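Local coordinates for protein ABC transporter permease (PDB 5NUP) that probably works in the outer membrane, bound to a porin, where it removes misplaced phospholipids from the outer leaflet and so maintains lipid asymmetry, at residues R13-E18 with G130-L135; G19-M24 with D193-M198; T60-E65 with T86-N91. All blocks are in the same frame, centred on the assembly; numbering follows the deposited sequence.

Three contacts show how a mostly helical chain is tied together at different ranges. From the N terminus, contact 1 begins in residues 13-18, which lead into helix 18-35, and contact 2 follows at once on the first turns of that helix. Contact 3 then opens and closes inside both, bringing residues 60-65 back against helix 78-93 across a loop of only 20 residues. Contact 1 closes next, on strand 133-135 and the residues before it, and contact 2 last, on helix 194-209, so these two cross. They touch through Asp-15 and Tyr-195, with centres about 10 Å apart, whereas contact 3 lies on the opposite side of the chain's centre, its own centre about 33 and 35 Å from theirs.

Contact 1 (R13-E18 with G130-L135); sequences RSDPLE and GPYVQL
The ring of Pro-131 is the bump on which this contact rests, with Pro-16 and Leu-17 forming the shallow hollow around it. Leu-17 CD1 comes to 3.7 Å from Pro-131 CB, the two side chains lying side by side and pointing the same way. Pro-16 CD instead meets Pro-131 CB at 4.0 Å, the two proline side chains crossing at about a right angle. Leu-17 CG stands opposite its own carbonyl carbon (chi1 -54°), which brings the CD1 branch alongside Pro-131 and, more loosely, near Val-133, where Leu-17 CD1 and Val-133 CG2 are 4.5 Å apart. The hollow owes its form to a type I beta turn from Asp-15 to Glu-18, with Leu-17 at the N-cap of helix 18-35; the partner segment leads into the first strand of the antiparallel pair 133-135 and 139-141. Beside the proline contact, the Asp-15 carboxylate lies obliquely to the Tyr-132 ring, with Asp-15 OD2 at 4.4 Å from Tyr-132 CD1. No hydrogen bond joins the two segments. The polar ends are held by others: OD2 of Asp-15 by Tyr-195 and Arg-199, and OH of Tyr-132 by Ser-140 on the second strand.

Contact 2 (G19-M24 with D193-M198); sequences GFNRTM and DPYILM
Tyr-195 and Arg-22 meet because two torsions aim them at each other: the tyrosine CG lies trans to its backbone N (chi1 169°), pushing the ring out from helix 194-209, and the arginine leaves helix 18-35 with chi1 -89°, then runs extended from CG to NE across that ring. The setting is a helix crossing in the all-but-strandless MlaA fold, with the short axes 10.8 Å apart and their N-to-C directions at 102°. Such a gap is wide for backbones, and long side chains bridge it.

The middle of the bridge is a CH-pi contact. Arg-22 CG sits over the face of the Tyr-195 ring, 3.7 Å from its centroid, with the two side chains roughly perpendicular. Farther out, the ring's CD2 in turn lies over one face of the guanidinium, so the aromatic group supports both the aliphatic stem and the charged end.

The guanidinium then reaches Asp-193, in the residues just before helix 194-209, in a salt bridge. The carboxylate comes to its edge nearly coplanar with it, and the single nitrogen Arg-22 NH1 faces both oxygens, forming a weak, bent hydrogen bond to Asp-193 OD1 (2.7 Å). Arg-22 NH2 has a second acidic partner, Glu-18, one turn earlier in its own helix, so the guanidinium has acidic partners at two of its nitrogens.

At the tyrosine's far end, the phenol is wedged against Asn-21, whose CB is 3.7 Å from Tyr-195 CE1. The tyrosine OH probably makes its stronger hydrogen bond to Asp-15 OD2, while the Asn-21 amide is also held weakly by Tyr-132 O and Gln-134 N. Across the helices, Asn-21 ND2 gives Tyr-195 OH only a weak hydrogen bond, at 3.4 Å.

Contact 3 (T60-E65 with T86-N91); sequences TSNLEE and TRFFLN
Glu-65 and Arg-87 make the ionic part of this buried contact. Arg-87 NE donates to Glu-65 OE2 at 3.0 Å, a salt bridge whose hydrogen bond is weak because the N-H points off line. Both chains have to fold to bring these atoms together: the glutamate kinks at chi2 (-96°) and the arginine at chi3 (53°), so that its NE, rather than the end of the guanidinium, faces the acid. Each group has a further partner. Glu-65 OE1 bonds to His-84, and Arg-87 NH1 to Asp-101 and the carbonyl of Leu-110. This chain of opposite charges would be expected to favour a charged arginine in a buried place.

These side chains issue from a tight turn between two consecutive helices and from the helix beside it. The type I beta turn from Asn-62 to Glu-65 links helix 50-62 to helix 65-74, and the side chains of Asn-62 and Glu-65, at the two ends of the turn, meet helix 78-93, which the chain reaches soon afterwards.

Amide packing makes up the second group. Asn-62 ND2 lies 3.4 Å from CD1 and 3.5 Å from CE1 of Phe-88, the amide and ring planes being 22° apart, while its true polar partner is Thr-92 OG1. On the other branch, Asn-62 OD1 abuts Asn-91 CB at 3.4 Å.

Apolar contact is slighter, with Glu-65 CB facing Phe-88 CB at 4.0 Å. The Phe-88 side chain is about 8 Å from a bound detergent molecule, and on the same helix Thr-86, Phe-89 and Leu-90 pack against a chain of another protein in the assembly.

Contact 1 (R13-E18 with G130-L135)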
ATOM      1  N   ARG F  13     -29.026  57.419  39.804  1.00130.36           N
ATOM      2  CA  ARG F  13     -28.411  56.877  38.594  1.00134.22           C
ATOM      3  C   ARG F  13     -29.064  57.511  37.349  1.00144.74           C
ATOM      4  O   ARG F  13     -29.775  56.836  36.592  1.00151.76           O
ATOM      5  CB  ARG F  13     -28.529  55.336  38.572  1.00128.22           C
ATOM      6  CG  ARG F  13     -28.038  54.660  37.279  1.00122.39           C
ATOM      7  CD  ARG F  13     -28.023  53.144  37.365  1.00119.54           C
ATOM      8  NE  ARG F  13     -26.686  52.578  37.567  1.00123.53           N
ATOM      9  CZ  ARG F  13     -25.664  52.685  36.714  1.00123.00           C
ATOM     10  NH1 ARG F  13     -25.804  53.342  35.571  1.00122.24           N
ATOM     11  NH2 ARG F  13     -24.490  52.120  37.000  1.00120.11           N
ATOM     12  N   SER F  14     -28.827  58.815  37.154  1.00146.63           N
ATOM     13  CA  SER F  14     -29.375  59.524  36.001  1.00144.72           C
ATOM     14  C   SER F  14     -30.871  59.261  35.869  1.00143.19           C
ATOM     15  O   SER F  14     -31.690  59.826  36.603  1.00147.54           O
ATOM     16  CB  SER F  14     -28.657  59.120  34.702  1.00145.83           C
ATOM     17  OG  SER F  14     -27.278  58.865  34.907  1.00145.04           O
ATOM     18  N   ASP F  15     -31.212  58.372  34.940  1.00129.23           N
ATOM     19  CA  ASP F  15     -32.561  57.935  34.609  1.00117.35           C
ATOM     20  C   ASP F  15     -33.445  59.150  34.366  1.00108.25           C
ATOM     21  O   ASP F  15     -34.391  59.407  35.126  1.00102.07           O
ATOM     22  CB  ASP F  15     -33.147  57.036  35.703  1.00108.79           C
ATOM     23  CG  ASP F  15     -33.972  55.884  35.124  1.00103.71           C
ATOM     24  OD1 ASP F  15     -34.357  55.961  33.934  1.00100.49           O
ATOM     25  OD2 ASP F  15     -34.204  54.887  35.841  1.00100.81           O
ATOM     26  N   PRO F  16     -33.181  59.903  33.292  1.00109.84           N
ATOM     27  CA  PRO F  16     -34.104  60.985  32.926  1.00106.57           C
ATOM     28  C   PRO F  16     -35.482  60.478  32.551  1.00101.75           C
ATOM     29  O   PRO F  16     -36.466  61.199  32.743  1.00102.66           O
ATOM     30  CB  PRO F  16     -33.418  61.636  31.713  1.00108.31           C
ATOM     31  CG  PRO F  16     -31.990  61.175  31.755  1.00103.34           C
ATOM     32  CD  PRO F  16     -32.044  59.809  32.357  1.00103.78           C
ATOM     33  N   LEU F  17     -35.588  59.253  32.029  1.00 97.21           N
ATOM     34  CA  LEU F  17     -36.874  58.698  31.633  1.00 96.93           C
ATOM     35  C   LEU F  17     -37.399  57.656  32.615  1.00 91.80           C
ATOM     36  O   LEU F  17     -38.227  56.821  32.243  1.00 89.05           O
ATOM     37  CB  LEU F  17     -36.785  58.098  30.230  1.00 93.73           C
ATOM     38  CG  LEU F  17     -36.269  58.904  29.044  1.00 91.46           C
ATOM     39  CD1 LEU F  17     -34.924  58.377  28.543  1.00 86.75           C
ATOM     40  CD2 LEU F  17     -37.382  58.810  27.961  1.00 87.91           C
ATOM     41  N   GLU F  18     -36.986  57.732  33.881  1.00 94.47           N
ATOM     42  CA  GLU F  18     -37.486  56.791  34.878  1.00 95.02           C
ATOM     43  C   GLU F  18     -39.007  56.745  34.904  1.00101.25           C
ATOM     44  O   GLU F  18     -39.600  55.662  34.977  1.00105.95           O
ATOM     45  CB  GLU F  18     -36.934  57.158  36.249  1.00 98.86           C
ATOM     46  CG  GLU F  18     -37.659  56.494  37.385  1.00101.79           C
ATOM     47  CD  GLU F  18     -36.885  56.589  38.666  1.00108.76           C
ATOM     48  OE1 GLU F  18     -37.244  55.880  39.627  1.00112.04           O
ATOM     49  OE2 GLU F  18     -35.922  57.386  38.709  1.00110.34           O
ATOM     50  N   GLY F 130     -25.629  56.511  28.498  1.00105.37           N
ATOM     51  CA  GLY F 130     -26.640  57.454  28.114  1.00105.65           C
ATOM     52  C   GLY F 130     -27.715  57.334  29.166  1.00111.67           C
ATOM     53  O   GLY F 130     -27.426  57.029  30.327  1.00117.28           O
ATOM     54  N   PRO F 131     -28.963  57.529  28.792  1.00115.00           N
ATOM     55  CA  PRO F 131     -30.055  57.321  29.750  1.00115.44           C
ATOM     56  C   PRO F 131     -30.208  55.872  30.197  1.00105.70           C
ATOM     57  O   PRO F 131     -29.310  55.265  30.785  1.00114.87           O
ATOM     58  CB  PRO F 131     -31.290  57.789  28.968  1.00121.61           C
ATOM     59  CG  PRO F 131     -30.743  58.671  27.879  1.00118.94           C
ATOM     60  CD  PRO F 131     -29.447  58.043  27.503  1.00116.12           C
ATOM     61  N   TYR F 132     -31.389  55.339  29.939  1.00 85.84           N
ATOM     62  CA  TYR F 132     -31.752  53.946  30.106  1.00 82.80           C
ATOM     63  C   TYR F 132     -33.184  53.876  29.600  1.00 91.30           C
ATOM     64  O   TYR F 132     -34.132  54.010  30.383  1.00102.59           O
ATOM     65  CB  TYR F 132     -31.646  53.464  31.566  1.00 82.41           C
ATOM     66  CG  TYR F 132     -32.356  52.136  31.826  1.00 93.94           C
ATOM     67  CD1 TYR F 132     -32.808  51.784  33.095  1.00 99.19           C
ATOM     68  CD2 TYR F 132     -32.579  51.230  30.792  1.00101.76           C
ATOM     69  CE1 TYR F 132     -33.475  50.561  33.314  1.00 97.76           C
ATOM     70  CE2 TYR F 132     -33.239  50.029  31.001  1.00103.75           C
ATOM     71  CZ  TYR F 132     -33.679  49.690  32.254  1.00 99.44           C
ATOM     72  OH  TYR F 132     -34.314  48.476  32.411  1.00 94.76           O
ATOM     73  N   VAL F 133     -33.365  53.633  28.316  1.00 79.07           N
ATOM     74  CA  VAL F 133     -34.719  53.545  27.803  1.00 78.00           C
ATOM     75  C   VAL F 133     -35.255  52.192  28.241  1.00 77.07           C
ATOM     76  O   VAL F 133     -34.498  51.258  28.497  1.00 76.57           O
ATOM     77  CB  VAL F 133     -34.738  53.732  26.266  1.00 76.94           C
ATOM     78  CG1 VAL F 133     -36.145  53.861  25.738  1.00 76.48           C
ATOM     79  CG2 VAL F 133     -33.915  54.950  25.847  1.00 82.39           C
ATOM     80  N   GLN F 134     -36.560  52.091  28.411  1.00 78.75           N
ATOM     81  CA  GLN F 134     -37.184  50.793  28.587  1.00 77.64           C
ATOM     82  C   GLN F 134     -38.219  50.621  27.494  1.00 75.02           C
ATOM     83  O   GLN F 134     -39.133  51.442  27.367  1.00 78.89           O
ATOM     84  CB  GLN F 134     -37.833  50.652  29.956  1.00 77.40           C
ATOM     85  CG  GLN F 134     -38.739  49.471  29.989  1.00 80.67           C
ATOM     86  CD  GLN F 134     -38.106  48.397  30.797  1.00 82.53           C
ATOM     87  OE1 GLN F 134     -37.107  48.656  31.462  1.00 88.01           O
ATOM     88  NE2 GLN F 134     -38.598  47.173  30.675  1.00 79.56           N
ATOM     89  N   LEU F 135     -38.088  49.613  26.753  1.00 79.54           N
ATOM     90  CA  LEU F 135     -39.065  49.653  25.689  1.00 81.03           C
ATOM     91  C   LEU F 135     -40.181  48.648  25.946  1.00 80.57           C
ATOM     92  O   LEU F 135     -39.973  47.623  26.611  1.00 79.27           O
ATOM     93  CB  LEU F 135     -38.424  49.333  24.333  1.00 80.63           C
ATOM     94  CG  LEU F 135     -37.502  50.278  23.566  1.00 76.33           C
ATOM     95  CD1 LEU F 135     -38.284  51.470  23.045  1.00 72.45           C
ATOM     96  CD2 LEU F 135     -36.362  50.716  24.409  1.00 83.68           C
TER

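Contact 2 (G19-M24 with D193-M198)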
ATOM      1  N   GLY F  19     -39.656  57.911  34.826  1.00 96.40           N
ATOM      2  CA  GLY F  19     -41.107  57.931  34.771  1.00 89.67           C
ATOM      3  C   GLY F  19     -41.637  57.169  33.574  1.00 93.38           C
ATOM      4  O   GLY F  19     -42.489  56.287  33.711  1.00 92.64           O
ATOM      5  N   PHE F  20     -41.122  57.490  32.379  1.00 93.58           N
ATOM      6  CA  PHE F  20     -41.436  56.713  31.182  1.00 85.26           C
ATOM      7  C   PHE F  20     -41.112  55.237  31.378  1.00 85.70           C
ATOM      8  O   PHE F  20     -41.895  54.366  30.970  1.00 81.79           O
ATOM      9  CB  PHE F  20     -40.707  57.319  29.971  1.00 88.46           C
ATOM     10  CG  PHE F  20     -40.821  56.516  28.691  1.00 90.24           C
ATOM     11  CD1 PHE F  20     -41.610  56.977  27.645  1.00 89.11           C
ATOM     12  CD2 PHE F  20     -40.175  55.282  28.549  1.00 83.89           C
ATOM     13  CE1 PHE F  20     -41.739  56.237  26.476  1.00 90.58           C
ATOM     14  CE2 PHE F  20     -40.288  54.540  27.384  1.00 78.37           C
ATOM     15  CZ  PHE F  20     -41.069  55.012  26.342  1.00 81.35           C
ATOM     16  N   ASN F  21     -39.945  54.938  31.961  1.00 89.68           N
ATOM     17  CA  ASN F  21     -39.467  53.558  32.025  1.00 86.12           C
ATOM     18  C   ASN F  21     -40.368  52.681  32.883  1.00 94.08           C
ATOM     19  O   ASN F  21     -40.752  51.583  32.463  1.00101.80           O
ATOM     20  CB  ASN F  21     -38.036  53.519  32.540  1.00 82.97           C
ATOM     21  CG  ASN F  21     -37.093  54.209  31.612  1.00 82.05           C
ATOM     22  OD1 ASN F  21     -37.390  54.354  30.426  1.00 80.91           O
ATOM     23  ND2 ASN F  21     -35.942  54.625  32.125  1.00 83.09           N
ATOM     24  N   ARG F  22     -40.725  53.138  34.090  1.00 89.43           N
ATOM     25  CA  ARG F  22     -41.552  52.293  34.948  1.00 85.82           C
ATOM     26  C   ARG F  22     -42.917  52.042  34.343  1.00 89.55           C
ATOM     27  O   ARG F  22     -43.555  51.028  34.660  1.00 84.37           O
ATOM     28  CB  ARG F  22     -41.726  52.877  36.334  1.00 87.28           C
ATOM     29  CG  ARG F  22     -40.667  52.461  37.295  1.00 88.21           C
ATOM     30  CD  ARG F  22     -40.848  53.234  38.563  1.00 90.64           C
ATOM     31  NE  ARG F  22     -40.379  52.501  39.730  1.00 92.02           N
ATOM     32  CZ  ARG F  22     -39.373  52.893  40.502  1.00 98.40           C
ATOM     33  NH1 ARG F  22     -39.023  52.167  41.550  1.00 94.72           N
ATOM     34  NH2 ARG F  22     -38.718  54.011  40.225  1.00104.81           N
ATOM     35  N   THR F  23     -43.366  52.939  33.464  1.00 94.33           N
ATOM     36  CA  THR F  23     -44.628  52.719  32.773  1.00 91.69           C
ATOM     37  C   THR F  23     -44.509  51.568  31.780  1.00 85.50           C
ATOM     38  O   THR F  23     -45.377  50.687  31.750  1.00 81.30           O
ATOM     39  CB  THR F  23     -45.059  54.010  32.065  1.00 89.61           C
ATOM     40  OG1 THR F  23     -45.687  54.895  33.002  1.00 85.48           O
ATOM     41  CG2 THR F  23     -46.007  53.724  30.894  1.00 82.50           C
ATOM     42  N   MET F  24     -43.421  51.526  30.992  1.00 82.97           N
ATOM     43  CA  MET F  24     -43.242  50.391  30.087  1.00 79.59           C
ATOM     44  C   MET F  24     -42.941  49.102  30.841  1.00 79.79           C
ATOM     45  O   MET F  24     -43.366  48.029  30.407  1.00 78.09           O
ATOM     46  CB  MET F  24     -42.137  50.630  29.058  1.00 77.94           C
ATOM     47  CG  MET F  24     -42.285  51.861  28.202  1.00 82.51           C
ATOM     48  SD  MET F  24     -43.954  52.428  27.881  1.00 99.91           S
ATOM     49  CE  MET F  24     -44.780  51.032  27.154  1.00103.83           C
ATOM     50  N   ASP F 193     -39.920  46.588  44.737  1.00133.01           N
ATOM     51  CA  ASP F 193     -39.500  47.337  43.554  1.00124.69           C
ATOM     52  C   ASP F 193     -38.847  46.445  42.496  1.00121.53           C
ATOM     53  O   ASP F 193     -37.615  46.392  42.373  1.00118.96           O
ATOM     54  CB  ASP F 193     -38.585  48.489  43.988  1.00115.79           C
ATOM     55  CG  ASP F 193     -38.638  49.663  43.034  1.00107.98           C
ATOM     56  OD1 ASP F 193     -39.330  49.566  41.998  1.00105.56           O
ATOM     57  OD2 ASP F 193     -38.071  50.728  43.374  1.00105.07           O
ATOM     58  N   PRO F 194     -39.652  45.740  41.700  1.00119.32           N
ATOM     59  CA  PRO F 194     -39.097  44.850  40.678  1.00110.99           C
ATOM     60  C   PRO F 194     -38.587  45.593  39.458  1.00110.80           C
ATOM     61  O   PRO F 194     -38.117  44.949  38.512  1.00109.05           O
ATOM     62  CB  PRO F 194     -40.298  43.955  40.313  1.00111.82           C
ATOM     63  CG  PRO F 194     -41.314  44.178  41.424  1.00115.16           C
ATOM     64  CD  PRO F 194     -41.116  45.607  41.800  1.00115.87           C
ATOM     65  N   TYR F 195     -38.726  46.923  39.431  1.00113.57           N
ATOM     66  CA  TYR F 195     -38.101  47.725  38.383  1.00108.32           C
ATOM     67  C   TYR F 195     -36.635  47.968  38.701  1.00107.98           C
ATOM     68  O   TYR F 195     -35.791  47.988  37.796  1.00103.47           O
ATOM     69  CB  TYR F 195     -38.829  49.065  38.207  1.00103.36           C
ATOM     70  CG  TYR F 195     -38.075  50.052  37.329  1.00103.08           C
ATOM     71  CD1 TYR F 195     -38.223  50.044  35.945  1.00101.92           C
ATOM     72  CD2 TYR F 195     -37.209  50.987  37.885  1.00111.40           C
ATOM     73  CE1 TYR F 195     -37.526  50.945  35.136  1.00102.66           C
ATOM     74  CE2 TYR F 195     -36.503  51.887  37.083  1.00110.84           C
ATOM     75  CZ  TYR F 195     -36.666  51.865  35.713  1.00 99.07           C
ATOM     76  OH  TYR F 195     -35.968  52.767  34.934  1.00 84.96           O
ATOM     77  N   ILE F 196     -36.330  48.171  39.987  1.00110.37           N
ATOM     78  CA  ILE F 196     -34.963  48.458  40.410  1.00107.61           C
ATOM     79  C   ILE F 196     -34.051  47.256  40.197  1.00101.12           C
ATOM     80  O   ILE F 196     -32.901  47.408  39.769  1.00 98.00           O
ATOM     81  CB  ILE F 196     -34.943  48.920  41.876  1.00100.09           C
ATOM     82  CG1 ILE F 196     -35.503  50.333  41.964  1.00 94.38           C
ATOM     83  CG2 ILE F 196     -33.533  48.817  42.458  1.00108.66           C
ATOM     84  CD1 ILE F 196     -35.082  51.229  40.845  1.00 92.99           C
ATOM     85  N   LEU F 197     -34.537  46.050  40.494  1.00 99.57           N
ATOM     86  CA  LEU F 197     -33.695  44.872  40.312  1.00 97.19           C
ATOM     87  C   LEU F 197     -33.375  44.666  38.846  1.00 86.88           C
ATOM     88  O   LEU F 197     -32.212  44.485  38.475  1.00 85.36           O
ATOM     89  CB  LEU F 197     -34.394  43.641  40.875  1.00101.63           C
ATOM     90  CG  LEU F 197     -34.371  43.656  42.395  1.00107.49           C
ATOM     91  CD1 LEU F 197     -35.141  42.468  42.920  1.00116.43           C
ATOM     92  CD2 LEU F 197     -32.950  43.680  42.922  1.00105.74           C
ATOM     93  N   MET F 198     -34.392  44.752  37.998  1.00 86.30           N
ATOM     94  CA  MET F 198     -34.181  44.589  36.578  1.00 89.96           C
ATOM     95  C   MET F 198     -33.253  45.660  36.027  1.00 97.72           C
ATOM     96  O   MET F 198     -32.501  45.403  35.076  1.00105.15           O
ATOM     97  CB  MET F 198     -35.541  44.541  35.884  1.00 92.42           C
ATOM     98  CG  MET F 198     -35.462  44.634  34.407  1.00104.37           C
ATOM     99  SD  MET F 198     -35.336  46.279  33.699  1.00117.18           S
ATOM    100  CE  MET F 198     -36.364  45.915  32.295  1.00118.57           C
TER

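Contact 3 (T60-E65 with T86-N91)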
ATOM      1  N   THR F  60     -27.645  30.167  16.719  1.00 72.92           N
ATOM      2  CA  THR F  60     -27.758  31.625  16.694  1.00 65.77           C
ATOM      3  C   THR F  60     -26.537  32.261  17.339  1.00 67.78           C
ATOM      4  O   THR F  60     -25.991  33.238  16.810  1.00 73.10           O
ATOM      5  CB  THR F  60     -29.041  32.127  17.398  1.00 56.50           C
ATOM      6  OG1 THR F  60     -29.202  31.519  18.688  1.00 55.94           O
ATOM      7  CG2 THR F  60     -30.282  31.866  16.554  1.00 54.90           C
ATOM      8  N   SER F  61     -26.098  31.709  18.482  1.00 63.31           N
ATOM      9  CA  SER F  61     -24.864  32.136  19.139  1.00 57.02           C
ATOM     10  C   SER F  61     -23.692  32.182  18.175  1.00 56.72           C
ATOM     11  O   SER F  61     -22.836  33.068  18.272  1.00 57.61           O
ATOM     12  CB  SER F  61     -24.533  31.205  20.298  1.00 57.70           C
ATOM     13  OG  SER F  61     -23.555  31.809  21.129  1.00 73.08           O
ATOM     14  N   ASN F  62     -23.607  31.192  17.279  1.00 59.42           N
ATOM     15  CA  ASN F  62     -22.500  31.102  16.341  1.00 59.14           C
ATOM     16  C   ASN F  62     -22.488  32.281  15.378  1.00 62.55           C
ATOM     17  O   ASN F  62     -21.412  32.707  14.945  1.00 68.23           O
ATOM     18  CB  ASN F  62     -22.578  29.788  15.555  1.00 56.70           C
ATOM     19  CG  ASN F  62     -21.244  29.412  14.898  1.00 58.74           C
ATOM     20  OD1 ASN F  62     -20.267  29.083  15.585  1.00 54.54           O
ATOM     21  ND2 ASN F  62     -21.195  29.490  13.572  1.00 53.55           N
ATOM     22  N   LEU F  63     -23.660  32.837  15.048  1.00 55.54           N
ATOM     23  CA  LEU F  63     -23.698  33.977  14.132  1.00 55.99           C
ATOM     24  C   LEU F  63     -23.010  35.210  14.712  1.00 64.35           C
ATOM     25  O   LEU F  63     -22.683  36.143  13.965  1.00 74.30           O
ATOM     26  CB  LEU F  63     -25.139  34.321  13.788  1.00 60.36           C
ATOM     27  CG  LEU F  63     -26.054  33.299  13.109  1.00 60.17           C
ATOM     28  CD1 LEU F  63     -27.387  33.973  12.771  1.00 54.77           C
ATOM     29  CD2 LEU F  63     -25.419  32.754  11.828  1.00 54.04           C
ATOM     30  N   GLU F  64     -22.773  35.228  16.024  1.00 61.58           N
ATOM     31  CA  GLU F  64     -22.150  36.346  16.709  1.00 61.32           C
ATOM     32  C   GLU F  64     -20.661  36.173  16.975  1.00 67.08           C
ATOM     33  O   GLU F  64     -20.023  37.145  17.393  1.00 66.13           O
ATOM     34  CB  GLU F  64     -22.850  36.572  18.040  1.00 66.67           C
ATOM     35  CG  GLU F  64     -24.262  37.023  17.860  1.00 71.84           C
ATOM     36  CD  GLU F  64     -24.892  37.386  19.150  1.00 77.38           C
ATOM     37  OE1 GLU F  64     -24.164  37.913  20.016  1.00 76.00           O
ATOM     38  OE2 GLU F  64     -26.095  37.082  19.309  1.00 85.23           O
ATOM     39  N   GLU F  65     -20.082  34.973  16.748  1.00 68.77           N
ATOM     40  CA  GLU F  65     -18.680  34.768  17.123  1.00 68.19           C
ATOM     41  C   GLU F  65     -17.676  35.439  16.184  1.00 64.55           C
ATOM     42  O   GLU F  65     -16.609  35.843  16.657  1.00 62.32           O
ATOM     43  CB  GLU F  65     -18.342  33.280  17.269  1.00 59.31           C
ATOM     44  CG  GLU F  65     -19.296  32.530  18.159  1.00 58.74           C
ATOM     45  CD  GLU F  65     -18.757  32.437  19.575  1.00 62.74           C
ATOM     46  OE1 GLU F  65     -17.667  32.994  19.796  1.00 62.95           O
ATOM     47  OE2 GLU F  65     -19.411  31.844  20.467  1.00 67.73           O
ATOM     48  N   THR F  86     -11.652  30.424  16.679  1.00 68.35           N
ATOM     49  CA  THR F  86     -11.628  28.966  16.692  1.00 62.12           C
ATOM     50  C   THR F  86     -13.030  28.428  16.891  1.00 62.79           C
ATOM     51  O   THR F  86     -13.426  27.442  16.260  1.00 57.72           O
ATOM     52  CB  THR F  86     -10.707  28.446  17.804  1.00 61.64           C
ATOM     53  OG1 THR F  86      -9.402  29.042  17.683  1.00 67.63           O
ATOM     54  CG2 THR F  86     -10.581  26.929  17.732  1.00 60.58           C
ATOM     55  N   ARG F  87     -13.810  29.096  17.740  1.00 72.58           N
ATOM     56  CA  ARG F  87     -15.193  28.688  17.935  1.00 67.25           C
ATOM     57  C   ARG F  87     -15.968  28.792  16.629  1.00 57.14           C
ATOM     58  O   ARG F  87     -16.611  27.833  16.204  1.00 55.88           O
ATOM     59  CB  ARG F  87     -15.845  29.539  19.034  1.00 59.91           C
ATOM     60  CG  ARG F  87     -15.611  29.014  20.436  1.00 60.20           C
ATOM     61  CD  ARG F  87     -16.628  29.561  21.394  1.00 65.70           C
ATOM     62  NE  ARG F  87     -17.958  29.291  20.867  1.00 75.87           N
ATOM     63  CZ  ARG F  87     -18.674  28.211  21.136  1.00 73.11           C
ATOM     64  NH1 ARG F  87     -18.201  27.259  21.928  1.00 74.97           N
ATOM     65  NH2 ARG F  87     -19.858  28.080  20.576  1.00 68.32           N
ATOM     66  N   PHE F  88     -15.862  29.925  15.938  1.00 57.62           N
ATOM     67  CA  PHE F  88     -16.628  30.072  14.710  1.00 56.65           C
ATOM     68  C   PHE F  88     -16.214  29.038  13.671  1.00 65.54           C
ATOM     69  O   PHE F  88     -17.065  28.449  12.996  1.00 54.53           O
ATOM     70  CB  PHE F  88     -16.497  31.489  14.151  1.00 57.60           C
ATOM     71  CG  PHE F  88     -17.211  31.669  12.863  1.00 56.85           C
ATOM     72  CD1 PHE F  88     -18.588  31.570  12.810  1.00 55.96           C
ATOM     73  CD2 PHE F  88     -16.507  31.877  11.697  1.00 57.17           C
ATOM     74  CE1 PHE F  88     -19.252  31.692  11.596  1.00 55.40           C
ATOM     75  CE2 PHE F  88     -17.151  32.005  10.493  1.00 56.65           C
ATOM     76  CZ  PHE F  88     -18.529  31.919  10.440  1.00 60.07           C
ATOM     77  N   PHE F  89     -14.914  28.748  13.575  1.00 62.62           N
ATOM     78  CA  PHE F  89     -14.413  27.933  12.472  1.00 58.21           C
ATOM     79  C   PHE F  89     -14.717  26.455  12.704  1.00 59.21           C
ATOM     80  O   PHE F  89     -15.338  25.799  11.858  1.00 53.31           O
ATOM     81  CB  PHE F  89     -12.924  28.211  12.305  1.00 60.68           C
ATOM     82  CG  PHE F  89     -12.156  27.133  11.616  1.00 63.09           C
ATOM     83  CD1 PHE F  89     -12.466  26.746  10.312  1.00 55.84           C
ATOM     84  CD2 PHE F  89     -11.053  26.561  12.240  1.00 62.23           C
ATOM     85  CE1 PHE F  89     -11.724  25.778   9.677  1.00 55.18           C
ATOM     86  CE2 PHE F  89     -10.302  25.604  11.603  1.00 60.13           C
ATOM     87  CZ  PHE F  89     -10.638  25.209  10.323  1.00 58.49           C
ATOM     88  N   LEU F  90     -14.369  25.940  13.882  1.00 61.97           N
ATOM     89  CA  LEU F  90     -14.732  24.568  14.205  1.00 57.55           C
ATOM     90  C   LEU F  90     -16.237  24.346  14.131  1.00 60.72           C
ATOM     91  O   LEU F  90     -16.686  23.377  13.506  1.00 53.74           O
ATOM     92  CB  LEU F  90     -14.210  24.218  15.597  1.00 62.27           C
ATOM     93  CG  LEU F  90     -12.704  24.377  15.797  1.00 59.32           C
ATOM     94  CD1 LEU F  90     -12.301  23.787  17.146  1.00 56.79           C
ATOM     95  CD2 LEU F  90     -11.953  23.685  14.657  1.00 60.36           C
ATOM     96  N   ASN F  91     -17.036  25.266  14.691  1.00 60.39           N
ATOM     97  CA  ASN F  91     -18.472  25.012  14.804  1.00 52.55           C
ATOM     98  C   ASN F  91     -19.200  25.180  13.479  1.00 51.71           C
ATOM     99  O   ASN F  91     -20.223  24.530  13.265  1.00 54.98           O
ATOM    100  CB  ASN F  91     -19.107  25.946  15.824  1.00 53.35           C
ATOM    101  CG  ASN F  91     -18.710  25.626  17.246  1.00 54.24           C
ATOM    102  OD1 ASN F  91     -18.932  26.432  18.165  1.00 55.20           O
ATOM    103  ND2 ASN F  91     -18.111  24.463  17.444  1.00 54.07           N
TER